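Local coordinates for protein ECL CdiI (Enterobacter cloacae subsp. cloacae, PDB 4NTQ) that serves as the immunity protein of a contact-dependent growth inhibition module, pairing with its cognate CdiA toxin to form a toxin-immunity complex, at residues 60-66 against 78-84; 16-21 against 32-37. One frame throughout, in Å; residues are numbered along the deposited sequence.

Contact 1. Residues 60-66 against 78-84; sequences THSALAV and FTWVLYF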
ATOM      1  N   THR B  60     -11.501 -15.687   2.943  1.00 33.20           N
ATOM      2  CA  THR B  60     -10.488 -15.295   3.920  1.00 36.97           C
ATOM      3  C   THR B  60     -10.034 -13.863   3.640  1.00 36.04           C
ATOM      4  O   THR B  60     -10.692 -12.909   4.043  1.00 34.59           O
ATOM      5  CB  THR B  60      -9.301 -16.249   3.874  1.00 38.57           C
ATOM      6  OG1 THR B  60      -8.873 -16.396   2.510  1.00 35.89           O
ATOM      7  CG2 THR B  60      -9.714 -17.621   4.425  1.00 32.66           C
ATOM      8  N   HIS B  61      -8.936 -13.709   2.906  1.00 31.50           N
ATOM      9  CA  HIS B  61      -8.478 -12.384   2.527  1.00 26.76           C
ATOM     10  C   HIS B  61      -7.844 -12.357   1.152  1.00 30.04           C
ATOM     11  O   HIS B  61      -7.433 -13.390   0.631  1.00 35.83           O
ATOM     12  CB  HIS B  61      -7.498 -11.819   3.560  1.00 30.55           C
ATOM     13  CG  HIS B  61      -6.351 -12.731   3.876  1.00 29.85           C
ATOM     14  ND1 HIS B  61      -6.331 -13.546   4.994  1.00 29.06           N
ATOM     15  CD2 HIS B  61      -5.185 -12.955   3.223  1.00 31.64           C
ATOM     16  CE1 HIS B  61      -5.200 -14.230   5.013  1.00 30.46           C
ATOM     17  NE2 HIS B  61      -4.490 -13.895   3.951  1.00 36.22           N
ATOM     18  N   SER B  62      -7.769 -11.162   0.570  1.00 26.47           N
ATOM     19  CA  SER B  62      -7.110 -10.942  -0.720  1.00 29.97           C
ATOM     20  C   SER B  62      -6.184  -9.740  -0.639  1.00 30.19           C
ATOM     21  O   SER B  62      -6.636  -8.600  -0.477  1.00 28.59           O
ATOM     22  CB  SER B  62      -8.143 -10.695  -1.819  1.00 24.40           C
ATOM     23  OG  SER B  62      -8.729 -11.917  -2.227  1.00 33.49           O
ATOM     24  N   ALA B  63      -4.889  -9.988  -0.734  1.00 28.09           N
ATOM     25  CA  ALA B  63      -3.941  -8.892  -0.702  1.00 32.52           C
ATOM     26  C   ALA B  63      -3.680  -8.424  -2.111  1.00 35.86           C
ATOM     27  O   ALA B  63      -3.286  -9.237  -2.963  1.00 26.95           O
ATOM     28  CB  ALA B  63      -2.657  -9.331  -0.054  1.00 32.78           C
ATOM     29  N   LEU B  64      -3.908  -7.125  -2.343  1.00 24.19           N
ATOM     30  CA  LEU B  64      -3.676  -6.488  -3.641  1.00 27.14           C
ATOM     31  C   LEU B  64      -2.445  -5.598  -3.569  1.00 32.02           C
ATOM     32  O   LEU B  64      -2.511  -4.509  -3.000  1.00 29.39           O
ATOM     33  CB  LEU B  64      -4.861  -5.592  -4.024  1.00 18.60           C
ATOM     34  CG  LEU B  64      -6.258  -6.203  -3.995  1.00 27.37           C
ATOM     35  CD1 LEU B  64      -7.321  -5.165  -4.341  1.00 16.31           C
ATOM     36  CD2 LEU B  64      -6.341  -7.366  -4.945  1.00 17.16           C
ATOM     37  N   ALA B  65      -1.337  -6.040  -4.158  1.00 22.94           N
ATOM     38  CA  ALA B  65      -0.101  -5.264  -4.130  1.00 27.53           C
ATOM     39  C   ALA B  65      -0.211  -4.025  -5.022  1.00 34.01           C
ATOM     40  O   ALA B  65      -0.723  -4.097  -6.137  1.00 30.73           O
ATOM     41  CB  ALA B  65       1.077  -6.117  -4.575  1.00 26.72           C
ATOM     42  N   VAL B  66       0.259  -2.887  -4.528  1.00 28.45           N
ATOM     43  CA  VAL B  66       0.286  -1.692  -5.363  1.00 29.83           C
ATOM     44  C   VAL B  66       1.709  -1.151  -5.485  1.00 35.11           C
ATOM     45  O   VAL B  66       1.936   0.013  -5.835  1.00 34.59           O
ATOM     46  CB  VAL B  66      -0.696  -0.639  -4.877  1.00 15.84           C
ATOM     47  CG1 VAL B  66      -2.124  -1.196  -4.986  1.00 16.52           C
ATOM     48  CG2 VAL B  66      -0.356  -0.229  -3.468  1.00 25.74           C
ATOM     49  N   PHE B  78       3.708  -1.975  -0.730  1.00 27.43           N
ATOM     50  CA  PHE B  78       2.416  -1.493  -0.257  1.00 28.06           C
ATOM     51  C   PHE B  78       1.334  -2.405  -0.780  1.00 25.51           C
ATOM     52  O   PHE B  78       1.388  -2.851  -1.928  1.00 29.50           O
ATOM     53  CB  PHE B  78       2.146  -0.053  -0.701  1.00 34.62           C
ATOM     54  CG  PHE B  78       3.049   0.954  -0.060  1.00 39.01           C
ATOM     55  CD1 PHE B  78       2.711   1.534   1.148  1.00 26.55           C
ATOM     56  CD2 PHE B  78       4.242   1.308  -0.659  1.00 38.83           C
ATOM     57  CE1 PHE B  78       3.540   2.459   1.740  1.00 44.04           C
ATOM     58  CE2 PHE B  78       5.081   2.230  -0.067  1.00 44.62           C
ATOM     59  CZ  PHE B  78       4.730   2.806   1.136  1.00 38.19           C
ATOM     60  N   THR B  79       0.364  -2.706   0.075  1.00 28.84           N
ATOM     61  CA  THR B  79      -0.760  -3.524  -0.328  1.00 28.69           C
ATOM     62  C   THR B  79      -2.049  -2.939   0.195  1.00 30.39           C
ATOM     63  O   THR B  79      -2.057  -2.185   1.172  1.00 26.79           O
ATOM     64  CB  THR B  79      -0.659  -4.933   0.255  1.00 32.32           C
ATOM     65  OG1 THR B  79      -0.807  -4.854   1.676  1.00 28.03           O
ATOM     66  CG2 THR B  79       0.687  -5.584  -0.094  1.00 29.41           C
ATOM     67  N   TRP B  80      -3.142  -3.287  -0.472  1.00 30.00           N
ATOM     68  CA  TRP B  80      -4.466  -3.066   0.076  1.00 27.84           C
ATOM     69  C   TRP B  80      -5.054  -4.449   0.280  1.00 30.12           C
ATOM     70  O   TRP B  80      -5.023  -5.279  -0.632  1.00 27.10           O
ATOM     71  CB  TRP B  80      -5.300  -2.172  -0.845  1.00 25.38           C
ATOM     72  CG  TRP B  80      -4.767  -0.740  -0.804  1.00 29.95           C
ATOM     73  CD1 TRP B  80      -3.640  -0.272  -1.412  1.00 22.35           C
ATOM     74  CD2 TRP B  80      -5.302   0.367  -0.053  1.00 29.75           C
ATOM     75  NE1 TRP B  80      -3.452   1.057  -1.109  1.00 26.25           N
ATOM     76  CE2 TRP B  80      -4.459   1.474  -0.284  1.00 25.93           C
ATOM     77  CE3 TRP B  80      -6.420   0.529   0.783  1.00 29.94           C
ATOM     78  CZ2 TRP B  80      -4.693   2.725   0.287  1.00 28.27           C
ATOM     79  CZ3 TRP B  80      -6.654   1.771   1.346  1.00 26.05           C
ATOM     80  CH2 TRP B  80      -5.789   2.853   1.102  1.00 30.42           C
ATOM     81  N   VAL B  81      -5.543  -4.697   1.494  1.00 26.79           N
ATOM     82  CA  VAL B  81      -5.920  -6.030   1.932  1.00 26.14           C
ATOM     83  C   VAL B  81      -7.413  -6.129   2.182  1.00 27.65           C
ATOM     84  O   VAL B  81      -7.974  -5.328   2.937  1.00 33.54           O
ATOM     85  CB  VAL B  81      -5.173  -6.386   3.228  1.00 36.64           C
ATOM     86  CG1 VAL B  81      -5.689  -7.684   3.802  1.00 37.74           C
ATOM     87  CG2 VAL B  81      -3.673  -6.459   2.965  1.00 31.58           C
ATOM     88  N   LEU B  82      -8.055  -7.107   1.546  1.00 29.40           N
ATOM     89  CA  LEU B  82      -9.507  -7.267   1.633  1.00 21.93           C
ATOM     90  C   LEU B  82      -9.820  -8.435   2.555  1.00 36.73           C
ATOM     91  O   LEU B  82      -9.273  -9.524   2.388  1.00 33.19           O
ATOM     92  CB  LEU B  82     -10.109  -7.525   0.250  1.00 29.65           C
ATOM     93  CG  LEU B  82     -10.312  -6.336  -0.697  1.00 26.81           C
ATOM     94  CD1 LEU B  82      -9.052  -5.513  -0.912  1.00 21.61           C
ATOM     95  CD2 LEU B  82     -10.839  -6.823  -2.020  1.00 28.26           C
ATOM     96  N   TYR B  83     -10.678  -8.209   3.544  1.00 24.89           N
ATOM     97  CA  TYR B  83     -11.071  -9.281   4.434  1.00 28.08           C
ATOM     98  C   TYR B  83     -12.546  -9.536   4.222  1.00 28.40           C
ATOM     99  O   TYR B  83     -13.339  -8.613   4.283  1.00 48.82           O
ATOM    100  CB  TYR B  83     -10.820  -8.896   5.892  1.00 27.92           C
ATOM    101  CG  TYR B  83      -9.371  -8.857   6.332  1.00 27.49           C
ATOM    102  CD1 TYR B  83      -8.687 -10.034   6.638  1.00 28.81           C
ATOM    103  CD2 TYR B  83      -8.700  -7.640   6.499  1.00 34.00           C
ATOM    104  CE1 TYR B  83      -7.369 -10.007   7.068  1.00 37.66           C
ATOM    105  CE2 TYR B  83      -7.357  -7.597   6.938  1.00 26.31           C
ATOM    106  CZ  TYR B  83      -6.708  -8.789   7.211  1.00 42.89           C
ATOM    107  OH  TYR B  83      -5.406  -8.777   7.635  1.00 48.94           O
ATOM    108  N   PHE B  84     -12.913 -10.779   3.968  1.00 29.98           N
ATOM    109  CA  PHE B  84     -14.306 -11.108   3.678  1.00 31.75           C
ATOM    110  C   PHE B  84     -15.089 -11.615   4.886  1.00 40.06           C
ATOM    111  O   PHE B  84     -14.688 -12.585   5.527  1.00 43.92           O
ATOM    112  CB  PHE B  84     -14.366 -12.132   2.558  1.00 32.14           C
ATOM    113  CG  PHE B  84     -13.652 -11.693   1.324  1.00 29.66           C
ATOM    114  CD1 PHE B  84     -14.250 -10.788   0.455  1.00 28.60           C
ATOM    115  CD2 PHE B  84     -12.380 -12.164   1.034  1.00 28.74           C
ATOM    116  CE1 PHE B  84     -13.602 -10.361  -0.695  1.00 26.58           C
ATOM    117  CE2 PHE B  84     -11.706 -11.736  -0.118  1.00 28.63           C
ATOM    118  CZ  PHE B  84     -12.327 -10.830  -0.987  1.00 29.64           C
TER
HETATM  119  O   HOH W   1     -11.954 -13.307   6.161  1.00 37.06           O
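Ser62 and Leu82 exchange backbone hydrogen bonds, as do Leu64 and Trp80, the next hydrogen-bonded pair of this antiparallel hairpin. Single bonds extend the pairing at both ends: Val66 N meets Phe78 O at 2.8 Å, almost straight at 174°, and Phe84 N meets Thr60 O at 3.1 Å. Between the Thr60 and Ser62 bonds, His61 CA makes a CA-H...O contact with Leu82 O at 3.0 Å. On the face of Leu64, Trp80 and Leu82, the leucine methyls meet CD1 to CD1 at 3.9 Å. Val66 CG2 comes in at the edge of the indole, 3.9 Å from Trp80 CD1, while Ser62 OG sits in the plane of the Phe84 ring at its edge and bonds to Ser51 O. The other face carries Ala63 CB against Val81 CG2, and His61 beside Tyr83: His61 CG stands between backbone N and carbonyl carbon (chi1 53°), leading the ring away, so CB meets Tyr83 CD1 (3.8 Å) while NE2 bonds to Asn110 O. Strand 88-97 pairs with the far edge of 78-84; helix 41-58 reaches 60-66 through Trp48 and Ser51, and strands 2-6 and 28-35 pack over the Leu64-Trp80 face.

Contact 2. Residues 16-21 against 32-37; sequences ELVQPS and LHLPLS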
ATOM      1  N   GLU B  16      11.739   7.195 -10.745  1.00 47.13           N
ATOM      2  CA  GLU B  16      11.320   6.052 -11.568  1.00 56.27           C
ATOM      3  C   GLU B  16       9.946   6.218 -12.228  1.00 43.73           C
ATOM      4  O   GLU B  16       9.145   7.064 -11.823  1.00 39.91           O
ATOM      5  CB  GLU B  16      11.368   4.750 -10.765  1.00 62.02           C
ATOM      6  CG  GLU B  16      10.399   4.679  -9.617  1.00 65.87           C
ATOM      7  CD  GLU B  16      10.036   3.246  -9.273  1.00 70.32           C
ATOM      8  OE1 GLU B  16       9.867   2.435 -10.214  1.00 73.39           O
ATOM      9  OE2 GLU B  16       9.926   2.933  -8.068  1.00 60.80           O
ATOM     10  N   LEU B  17       9.688   5.408 -13.253  1.00 38.14           N
ATOM     11  CA  LEU B  17       8.427   5.462 -13.997  1.00 38.20           C
ATOM     12  C   LEU B  17       7.287   4.832 -13.217  1.00 36.91           C
ATOM     13  O   LEU B  17       7.353   3.664 -12.825  1.00 34.09           O
ATOM     14  CB  LEU B  17       8.555   4.746 -15.342  1.00 33.94           C
ATOM     15  CG  LEU B  17       7.590   5.117 -16.472  1.00 41.40           C
ATOM     16  CD1 LEU B  17       7.802   6.576 -16.927  1.00 31.56           C
ATOM     17  CD2 LEU B  17       7.766   4.155 -17.655  1.00 31.69           C
ATOM     18  N   VAL B  18       6.235   5.600 -12.995  1.00 31.54           N
ATOM     19  CA  VAL B  18       5.095   5.080 -12.264  1.00 30.20           C
ATOM     20  C   VAL B  18       3.832   5.283 -13.064  1.00 30.40           C
ATOM     21  O   VAL B  18       3.785   6.088 -13.999  1.00 27.75           O
ATOM     22  CB  VAL B  18       4.944   5.735 -10.886  1.00 35.83           C
ATOM     23  CG1 VAL B  18       6.273   5.668 -10.108  1.00 34.95           C
ATOM     24  CG2 VAL B  18       4.469   7.171 -11.034  1.00 30.96           C
ATOM     25  N   GLN B  19       2.812   4.528 -12.700  1.00 27.27           N
ATOM     26  CA  GLN B  19       1.507   4.645 -13.313  1.00 28.33           C
ATOM     27  C   GLN B  19       0.592   5.328 -12.313  1.00 31.24           C
ATOM     28  O   GLN B  19       0.253   4.734 -11.268  1.00 29.27           O
ATOM     29  CB  GLN B  19       0.967   3.249 -13.660  1.00 30.73           C
ATOM     30  CG  GLN B  19      -0.457   3.239 -14.154  1.00 27.09           C
ATOM     31  CD  GLN B  19      -0.665   4.179 -15.327  1.00 33.92           C
ATOM     32  OE1 GLN B  19      -0.248   3.893 -16.447  1.00 33.34           O
ATOM     33  NE2 GLN B  19      -1.321   5.308 -15.073  1.00 32.04           N
ATOM     34  N   PRO B  20       0.201   6.584 -12.605  1.00 32.16           N
ATOM     35  CA  PRO B  20      -0.757   7.246 -11.713  1.00 30.47           C
ATOM     36  C   PRO B  20      -2.057   6.478 -11.755  1.00 24.29           C
ATOM     37  O   PRO B  20      -2.478   6.088 -12.832  1.00 25.27           O
ATOM     38  CB  PRO B  20      -0.928   8.651 -12.323  1.00 26.35           C
ATOM     39  CG  PRO B  20       0.291   8.867 -13.150  1.00 29.86           C
ATOM     40  CD  PRO B  20       0.655   7.478 -13.689  1.00 35.98           C
ATOM     41  N   SER B  21      -2.644   6.239 -10.584  1.00 26.72           N
ATOM     42  CA  SER B  21      -3.806   5.383 -10.421  1.00 26.90           C
ATOM     43  C   SER B  21      -4.603   5.828  -9.207  1.00 29.75           C
ATOM     44  O   SER B  21      -4.139   6.634  -8.398  1.00 28.69           O
ATOM     45  CB  SER B  21      -3.383   3.933 -10.147  1.00 25.29           C
ATOM     46  OG  SER B  21      -2.456   3.444 -11.090  1.00 30.83           O
ATOM     47  N   LEU B  32      -2.659   6.701  -6.099  1.00 28.62           N
ATOM     48  CA  LEU B  32      -1.506   5.808  -5.978  1.00 32.20           C
ATOM     49  C   LEU B  32      -0.552   5.969  -7.170  1.00 36.00           C
ATOM     50  O   LEU B  32      -0.972   6.341  -8.280  1.00 31.84           O
ATOM     51  CB  LEU B  32      -1.961   4.355  -5.893  1.00 36.27           C
ATOM     52  CG  LEU B  32      -2.921   3.983  -4.761  1.00 31.80           C
ATOM     53  CD1 LEU B  32      -3.435   2.589  -5.008  1.00 21.14           C
ATOM     54  CD2 LEU B  32      -2.218   4.092  -3.392  1.00 27.38           C
ATOM     55  N   HIS B  33       0.728   5.694  -6.925  1.00 32.32           N
ATOM     56  CA  HIS B  33       1.749   5.686  -7.970  1.00 27.86           C
ATOM     57  C   HIS B  33       2.365   4.284  -8.039  1.00 37.95           C
ATOM     58  O   HIS B  33       3.280   3.967  -7.274  1.00 43.31           O
ATOM     59  CB  HIS B  33       2.845   6.713  -7.669  1.00 26.87           C
ATOM     60  CG  HIS B  33       2.347   8.122  -7.554  1.00 39.04           C
ATOM     61  ND1 HIS B  33       3.014   9.102  -6.849  1.00 37.08           N
ATOM     62  CD2 HIS B  33       1.251   8.720  -8.080  1.00 43.02           C
ATOM     63  CE1 HIS B  33       2.346  10.239  -6.931  1.00 41.50           C
ATOM     64  NE2 HIS B  33       1.270  10.034  -7.674  1.00 49.61           N
ATOM     65  N   LEU B  34       1.861   3.449  -8.948  1.00 30.67           N
ATOM     66  CA  LEU B  34       2.309   2.071  -9.060  1.00 30.93           C
ATOM     67  C   LEU B  34       3.609   2.017  -9.850  1.00 29.92           C
ATOM     68  O   LEU B  34       3.624   2.371 -11.027  1.00 33.00           O
ATOM     69  CB  LEU B  34       1.245   1.215  -9.755  1.00 34.84           C
ATOM     70  CG  LEU B  34       0.112   0.663  -8.887  1.00 31.14           C
ATOM     71  CD1 LEU B  34      -0.663   1.777  -8.204  1.00 26.01           C
ATOM     72  CD2 LEU B  34      -0.826  -0.218  -9.709  1.00 29.77           C
ATOM     73  N   PRO B  35       4.710   1.591  -9.203  1.00 29.56           N
ATOM     74  CA  PRO B  35       6.005   1.529  -9.905  1.00 32.02           C
ATOM     75  C   PRO B  35       6.017   0.438 -10.969  1.00 36.05           C
ATOM     76  O   PRO B  35       5.484  -0.663 -10.751  1.00 33.66           O
ATOM     77  CB  PRO B  35       7.007   1.198  -8.784  1.00 27.17           C
ATOM     78  CG  PRO B  35       6.222   0.561  -7.724  1.00 25.13           C
ATOM     79  CD  PRO B  35       4.840   1.213  -7.786  1.00 28.47           C
ATOM     80  N   LEU B  36       6.639   0.741 -12.101  1.00 29.90           N
ATOM     81  CA  LEU B  36       6.612  -0.134 -13.269  1.00 34.59           C
ATOM     82  C   LEU B  36       7.969  -0.767 -13.578  1.00 35.07           C
ATOM     83  O   LEU B  36       8.159  -1.374 -14.637  1.00 34.49           O
ATOM     84  CB  LEU B  36       6.142   0.660 -14.497  1.00 32.06           C
ATOM     85  CG  LEU B  36       4.817   1.396 -14.357  1.00 39.68           C
ATOM     86  CD1 LEU B  36       4.578   2.304 -15.571  1.00 42.95           C
ATOM     87  CD2 LEU B  36       3.695   0.404 -14.203  1.00 29.26           C
ATOM     88  N   SER B  37       8.930  -0.594 -12.681  1.00 36.65           N
ATOM     89  CA  SER B  37      10.296  -1.025 -12.993  1.00 43.84           C
ATOM     90  C   SER B  37      10.435  -2.552 -13.104  1.00 35.76           C
ATOM     91  O   SER B  37      11.341  -3.051 -13.759  1.00 61.50           O
ATOM     92  CB  SER B  37      11.313  -0.434 -12.006  1.00 43.07           C
ATOM     93  OG  SER B  37      11.089  -0.912 -10.693  1.00 54.67           O
TER
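A beta hairpin, strand 16-25 turning back into strand 28-35, has its open end here, and the pairing runs on one residue past the second strand to Leu36. Leu36 N bonds to Leu17 O at 3.1 Å. Gln19 and Leu34 form a reciprocal hydrogen-bonded pair, and so do Ser21 and Leu32, with Leu32 N 2.7 Å from Ser21 O. Pro20 and Pro35 both fall in non-hydrogen-bonded pairs, opposite His33 and Val18, so their missing N-H groups cost this pairing nothing. Pro35 O is hydrogen-bonded to Tyr44 OH of helix 41-58.

On the face of Val18 and His33, Val18 CG2 leans on His33 CB at 3.8 Å. Farther out, the Glu16 carboxylate lies against the proline ring, with OE1 3.4 Å from Pro35 CB, while OE2 bonds to Tyr69 OH. Both Glu16 and His33 also pack on the CdiA chain, against its Gly189 and Ile204, so this side of the hairpin belongs to the toxin interface.

The other face looks to helix 41-58, where Leu34 meets Ile41, Tyr44 and Trp48. Leu36 CD2 rests 4.0 Å from Gln19 CB, and Leu34 CD1 reaches Ser21 OG. The Gln19 chain leaves with CG anti to N (chi1 173°) and then bends at chi2; its NE2 donates to Pro20 O at 2.6 Å, and that oxygen lies in the plane of the Gln19 side-chain amide. NE2 also bonds to Gly8 O. Gln19 O is gripped twice: Leu34 N and Ser21 OG, the latter at 3.0 Å, approach it from opposite faces of its carbonyl plane.

From the N terminus, the chain runs through strands 2-6 and 11-13 before strand 16-25 doubles back through a two-residue turn into strand 28-35, and contact 2 closes that hairpin's open end. Helix 41-58 follows, and contact 1 closes the second hairpin round the loop after Val66. The two are in series, neither enclosing the other, and belong to separate antiparallel sheets. Their centres are about 19 Å apart, yet they touch where strand 28-35 passes over the end of 60-66: Val66 O lies 3.6 Å from Leu34 CG, and Trp80 NE1 packs on Leu32 CD2. That seam ties the N-terminal sheet to the later one, and each hairpin has residues packed against the CdiA chain.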